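Long-range contacts in alcohol dehydrogenase (Thermus thermophilus, PDB 2EIH), which binds zinc and probably works as an NAD-dependent oxidoreductase of the zinc-containing alcohol dehydrogenase family: residues R193-A198 with E214-T219; G167-V172 with G235-V240. One frame throughout, in Å; residues are numbered along the deposited sequence.

Interaction 1 of 2, residues R193-A198 with E214-T219; sequences RVIATA and ETVNYT
Val194, Ala196 and Ala198 share backbone hydrogen bonds with Glu214, Val216 and Tyr218 in a parallel strand pair. The pair belongs to a beta-alpha-beta unit of the Rossmann-type nucleotide-binding domain, with helix 201-210 as the crossover. Strand 214-217 is outermost in the sheet within this chain.

Backbone bonds come first. Glu214 N donates to Val194 O, and Val216 N donates to Ala196 O. In return Ala196 N binds Glu214 O at 2.8 Å, and Ala198 N binds Val216 O. A last bond, from Tyr218 N to Ala198 O, is weak at 3.4 Å. CA-H...O contacts fill in between, such as Thr215 CA to Ala196 O.

Apolar contacts lie on the face that carries Ile195, Thr197, Glu214 and Val216. Ile195 CG1 rests on Glu214 CB at 3.8 Å, and the two side chains cross at a slant. Thr197 and Val216 lie side by side and point the same way, with CG2 of Thr197 3.7 Å from CB of Val216. Helix 223-230 packs on this face through Trp223 and Leu230. On the other face, Ala198 and Thr215 pack against Leu204 of helix 201-210.

The charged contact is at the start of the strands. The Arg193 chain bends at chi3 (70°), which brings NH1 edge-on toward Glu214 OE2. The salt bridge from Arg193 NH1 to Glu214 OE2 is long, at 3.7 Å, and the two planes are 57° apart. The guanidinium has firmer partners in Leu230 O and Asp169 OD2.

The aromatic contact is at the far end. With CG set between the backbone N and the carbonyl carbon (chi1 53°), the Tyr218 ring turns back over Ala198. One face lies on Ala198 C, near the ring's rim, and CE2 is 3.3 Å from Ala198 CA. Thr197 OG1 meets the ring edge in its plane, 3.5 Å from Tyr218 CD2.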
loop_
_atom_site.group_PDB
_atom_site.type_symbol
_atom_site.label_atom_id
_atom_site.label_comp_id
_atom_site.label_asym_id
_atom_site.label_seq_id
_atom_site.Cartn_x
_atom_site.Cartn_y
_atom_site.Cartn_z
ATOM N N ARG A 193 0.209 3.814 21.221
ATOM C CA ARG A 193 0.008 4.239 22.596
ATOM C C ARG A 193 -1.477 3.970 22.761
ATOM O O ARG A 193 -2.311 4.657 22.162
ATOM C CB ARG A 193 0.283 5.728 22.742
ATOM C CG ARG A 193 0.762 6.137 24.116
ATOM C CD ARG A 193 1.314 7.540 24.054
ATOM N NE ARG A 193 0.234 8.493 23.850
ATOM C CZ ARG A 193 -0.460 9.036 24.843
ATOM N NH1 ARG A 193 -0.163 8.721 26.101
ATOM N NH2 ARG A 193 -1.466 9.865 24.583
ATOM N N VAL A 194 -1.808 2.959 23.555
ATOM C CA VAL A 194 -3.201 2.589 23.739
ATOM C C VAL A 194 -3.945 3.269 24.862
ATOM O O VAL A 194 -3.459 3.368 25.978
ATOM C CB VAL A 194 -3.365 1.075 23.958
ATOM C CG1 VAL A 194 -4.831 0.762 24.223
ATOM C CG2 VAL A 194 -2.853 0.317 22.751
ATOM N N ILE A 195 -5.140 3.729 24.538
ATOM C CA ILE A 195 -6.012 4.348 25.502
ATOM C C ILE A 195 -7.208 3.408 25.495
ATOM O O ILE A 195 -7.828 3.216 24.452
ATOM C CB ILE A 195 -6.465 5.759 25.055
ATOM C CG1 ILE A 195 -5.265 6.657 24.810
ATOM C CG2 ILE A 195 -7.340 6.373 26.107
ATOM C CD1 ILE A 195 -4.561 6.430 23.431
ATOM N N ALA A 196 -7.521 2.794 26.631
ATOM C CA ALA A 196 -8.654 1.866 26.685
ATOM C C ALA A 196 -9.799 2.401 27.540
ATOM O O ALA A 196 -9.568 3.055 28.554
ATOM C CB ALA A 196 -8.188 0.516 27.226
ATOM N N THR A 197 -11.031 2.123 27.132
ATOM C CA THR A 197 -12.189 2.576 27.892
ATOM C C THR A 197 -13.018 1.384 28.368
ATOM O O THR A 197 -13.132 0.370 27.666
ATOM C CB THR A 197 -13.104 3.505 27.060
ATOM O OG1 THR A 197 -13.713 2.765 25.994
ATOM C CG2 THR A 197 -12.303 4.659 26.474
ATOM N N ALA A 198 -13.578 1.507 29.569
ATOM C CA ALA A 198 -14.407 0.460 30.160
ATOM C C ALA A 198 -15.410 1.116 31.095
ATOM O O ALA A 198 -15.353 2.326 31.319
ATOM C CB ALA A 198 -13.546 -0.530 30.926
ATOM N N GLU A 214 -3.272 4.343 28.763
ATOM C CA GLU A 214 -4.182 5.290 29.380
ATOM C C GLU A 214 -5.570 4.652 29.508
ATOM O O GLU A 214 -5.921 3.750 28.745
ATOM C CB GLU A 214 -4.245 6.546 28.503
ATOM C CG GLU A 214 -3.894 7.869 29.186
ATOM C CD GLU A 214 -2.608 7.829 29.994
ATOM O OE1 GLU A 214 -2.652 7.285 31.119
ATOM O OE2 GLU A 214 -1.559 8.330 29.508
ATOM N N THR A 215 -6.360 5.116 30.469
ATOM C CA THR A 215 -7.697 4.572 30.667
ATOM C C THR A 215 -8.749 5.660 30.823
ATOM O O THR A 215 -8.479 6.721 31.375
ATOM C CB THR A 215 -7.738 3.649 31.902
ATOM O OG1 THR A 215 -7.086 4.293 33.003
ATOM C CG2 THR A 215 -7.037 2.331 31.601
ATOM N N VAL A 216 -9.947 5.387 30.323
ATOM C CA VAL A 216 -11.048 6.337 30.416
ATOM C C VAL A 216 -12.332 5.592 30.741
ATOM O O VAL A 216 -12.542 4.474 30.282
ATOM C CB VAL A 216 -11.246 7.108 29.101
ATOM C CG1 VAL A 216 -12.487 7.975 29.192
ATOM C CG2 VAL A 216 -10.023 7.964 28.808
ATOM N N ASN A 217 -13.190 6.223 31.534
ATOM C CA ASN A 217 -14.453 5.616 31.928
ATOM C C ASN A 217 -15.592 6.255 31.145
ATOM O O ASN A 217 -15.872 7.439 31.307
ATOM C CB ASN A 217 -14.681 5.819 33.426
ATOM C CG ASN A 217 -15.860 5.027 33.944
ATOM O OD1 ASN A 217 -16.913 4.981 33.316
ATOM N ND2 ASN A 217 -15.691 4.403 35.101
ATOM N N TYR A 218 -16.258 5.471 30.306
ATOM C CA TYR A 218 -17.343 6.010 29.502
ATOM C C TYR A 218 -18.686 6.083 30.211
ATOM O O TYR A 218 -19.721 6.256 29.571
ATOM C CB TYR A 218 -17.475 5.219 28.198
ATOM C CG TYR A 218 -17.592 3.723 28.366
ATOM C CD1 TYR A 218 -18.717 3.152 28.949
ATOM C CD2 TYR A 218 -16.587 2.874 27.913
ATOM C CE1 TYR A 218 -18.841 1.768 29.069
ATOM C CE2 TYR A 218 -16.701 1.493 28.029
ATOM C CZ TYR A 218 -17.832 0.947 28.608
ATOM O OH TYR A 218 -17.947 -0.420 28.716
ATOM N N THR A 219 -18.668 5.960 31.535
ATOM C CA THR A 219 -19.898 6.037 32.322
ATOM C C THR A 219 -20.249 7.510 32.519
ATOM O O THR A 219 -21.354 7.843 32.940
ATOM C CB THR A 219 -19.731 5.404 33.710
ATOM O OG1 THR A 219 -21.021 5.143 34.267
ATOM C CG2 THR A 219 -18.987 6.353 34.645
#

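Interaction 2 of 2, residues G167-V172 with G235-V240; sequences GDDVLV and GADKVV
Asp169 O accepts two backbone bonds from the facing segment. Lys238 N reaches Asp169 O at 3.1 Å, almost straight (176°). Asp237 N reaches Asp169 O at 2.9 Å, more bent. Asp169 N is satisfied by a side chain: it donates to Asp237 OD2 at 3.0 Å, on the lone pair facing away from OD1. The Lys238 bond begins the regular parallel pairing, which continues as Leu171 N binds Lys238 O and Val240 N binds Leu171 O at 2.7 Å.

Lys238 bends at chi2 and at chi4 (-82°), bringing NZ to Asp168 OD2 at 2.6 Å on the syn side, 30° out of the carboxylate plane. NZ also donates to Leu162 O, and Asp168 OD2 accepts from Arg165 N. A methionine in place of Lys238 would probably leave the buried Asp168 carboxylate without its countercharge and Leu162 O without this donor. The Asp169 and Asp237 carboxylates are close; Lys234, bridged to Asp169 OD1, and Arg193, bridged to Asp169 OD2, probably ease their repulsion.

Leu171 CB packs on Ala236 CB at 3.7 Å and beside Val239. Strands 169-172 and 236-241 are central neighbours in the six-stranded parallel sheet of a Rossmann-type fold.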
loop_
_atom_site.group_PDB
_atom_site.type_symbol
_atom_site.label_atom_id
_atom_site.label_comp_id
_atom_site.label_asym_id
_atom_site.label_seq_id
_atom_site.Cartn_x
_atom_site.Cartn_y
_atom_site.Cartn_z
ATOM N N GLY A 167 3.758 5.324 17.254
ATOM C CA GLY A 167 3.487 6.745 17.353
ATOM C C GLY A 167 1.996 7.022 17.292
ATOM O O GLY A 167 1.534 8.119 17.611
ATOM N N ASP A 168 1.241 6.015 16.869
ATOM C CA ASP A 168 -0.209 6.124 16.758
ATOM C C ASP A 168 -0.872 6.084 18.114
ATOM O O ASP A 168 -0.436 5.371 19.023
ATOM C CB ASP A 168 -0.809 4.955 15.978
ATOM C CG ASP A 168 -0.850 5.198 14.501
ATOM O OD1 ASP A 168 -0.450 6.298 14.066
ATOM O OD2 ASP A 168 -1.279 4.286 13.771
ATOM N N ASP A 169 -1.947 6.844 18.236
ATOM C CA ASP A 169 -2.740 6.832 19.444
ATOM C C ASP A 169 -3.936 5.971 19.076
ATOM O O ASP A 169 -4.782 6.370 18.276
ATOM C CB ASP A 169 -3.174 8.243 19.820
ATOM C CG ASP A 169 -2.152 8.934 20.684
ATOM O OD1 ASP A 169 -1.715 10.048 20.329
ATOM O OD2 ASP A 169 -1.784 8.352 21.737
ATOM N N VAL A 170 -3.972 4.765 19.631
ATOM C CA VAL A 170 -5.062 3.843 19.364
ATOM C C VAL A 170 -6.047 3.845 20.536
ATOM O O VAL A 170 -5.644 3.799 21.697
ATOM C CB VAL A 170 -4.533 2.404 19.150
ATOM C CG1 VAL A 170 -5.695 1.450 18.912
ATOM C CG2 VAL A 170 -3.581 2.370 17.967
ATOM N N LEU A 171 -7.336 3.930 20.226
ATOM C CA LEU A 171 -8.380 3.908 21.246
ATOM C C LEU A 171 -9.131 2.588 21.100
ATOM O O LEU A 171 -9.624 2.266 20.015
ATOM C CB LEU A 171 -9.350 5.083 21.058
ATOM C CG LEU A 171 -10.651 5.119 21.885
ATOM C CD1 LEU A 171 -10.349 5.410 23.358
ATOM C CD2 LEU A 171 -11.570 6.198 21.332
ATOM N N VAL A 172 -9.188 1.817 22.184
ATOM C CA VAL A 172 -9.902 0.540 22.186
ATOM C C VAL A 172 -11.132 0.691 23.098
ATOM O O VAL A 172 -11.006 1.106 24.251
ATOM C CB VAL A 172 -9.023 -0.598 22.741
ATOM C CG1 VAL A 172 -9.784 -1.916 22.684
ATOM C CG2 VAL A 172 -7.730 -0.693 21.941
ATOM N N GLY A 235 -6.944 14.078 19.676
ATOM C CA GLY A 235 -7.859 12.947 19.611
ATOM C C GLY A 235 -7.144 11.675 19.178
ATOM O O GLY A 235 -5.974 11.725 18.802
ATOM N N ALA A 236 -7.825 10.533 19.226
ATOM C CA ALA A 236 -7.193 9.275 18.828
ATOM C C ALA A 236 -7.067 9.149 17.309
ATOM O O ALA A 236 -7.964 9.542 16.565
ATOM C CB ALA A 236 -7.973 8.092 19.387
ATOM N N ASP A 237 -5.945 8.601 16.858
ATOM C CA ASP A 237 -5.693 8.422 15.435
ATOM C C ASP A 237 -6.430 7.210 14.889
ATOM O O ASP A 237 -7.029 7.274 13.818
ATOM C CB ASP A 237 -4.202 8.237 15.187
ATOM C CG ASP A 237 -3.399 9.423 15.611
ATOM O OD1 ASP A 237 -3.498 10.476 14.950
ATOM O OD2 ASP A 237 -2.672 9.314 16.618
ATOM N N LYS A 238 -6.362 6.109 15.633
ATOM C CA LYS A 238 -7.009 4.856 15.256
ATOM C C LYS A 238 -7.935 4.395 16.362
ATOM O O LYS A 238 -7.589 4.495 17.535
ATOM C CB LYS A 238 -5.971 3.759 14.998
ATOM C CG LYS A 238 -5.395 3.738 13.593
ATOM C CD LYS A 238 -4.709 5.036 13.237
ATOM C CE LYS A 238 -4.185 5.009 11.809
ATOM N NZ LYS A 238 -2.871 4.334 11.657
ATOM N N VAL A 239 -9.103 3.876 15.992
ATOM C CA VAL A 239 -10.068 3.405 16.981
ATOM C C VAL A 239 -10.613 2.001 16.712
ATOM O O VAL A 239 -11.054 1.695 15.611
ATOM C CB VAL A 239 -11.263 4.363 17.079
ATOM C CG1 VAL A 239 -12.245 3.864 18.129
ATOM C CG2 VAL A 239 -10.770 5.758 17.421
ATOM N N VAL A 240 -10.572 1.149 17.731
ATOM C CA VAL A 240 -11.099 -0.204 17.613
ATOM C C VAL A 240 -12.394 -0.264 18.405
ATOM O O VAL A 240 -12.384 -0.138 19.624
ATOM C CB VAL A 240 -10.139 -1.242 18.190
ATOM C CG1 VAL A 240 -10.725 -2.628 18.013
ATOM C CG2 VAL A 240 -8.785 -1.130 17.521
#

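In the fold
From the N terminus, the chain first passes through the GroES-like part and the zinc-binding cysteines. Strand 169-172 then opens the parallel sheet. Helix 180-189 leads to strand 193-198, and helix 201-210 leads to strand 214-217, where interaction 1 closes a short loop. Helix 223-230 follows, and strand 236-241 comes back to the other side of strand 169-172. Interaction 2 thus closes a longer loop that holds all of interaction 1. The two contacts do not cross. They meet where strands 193-198 and 169-172 pair, with Arg193 N on Asp168 O and Ile195 N on Val170 O. Together they fix the strand order 214-217, 193-198, 169-172, 236-241.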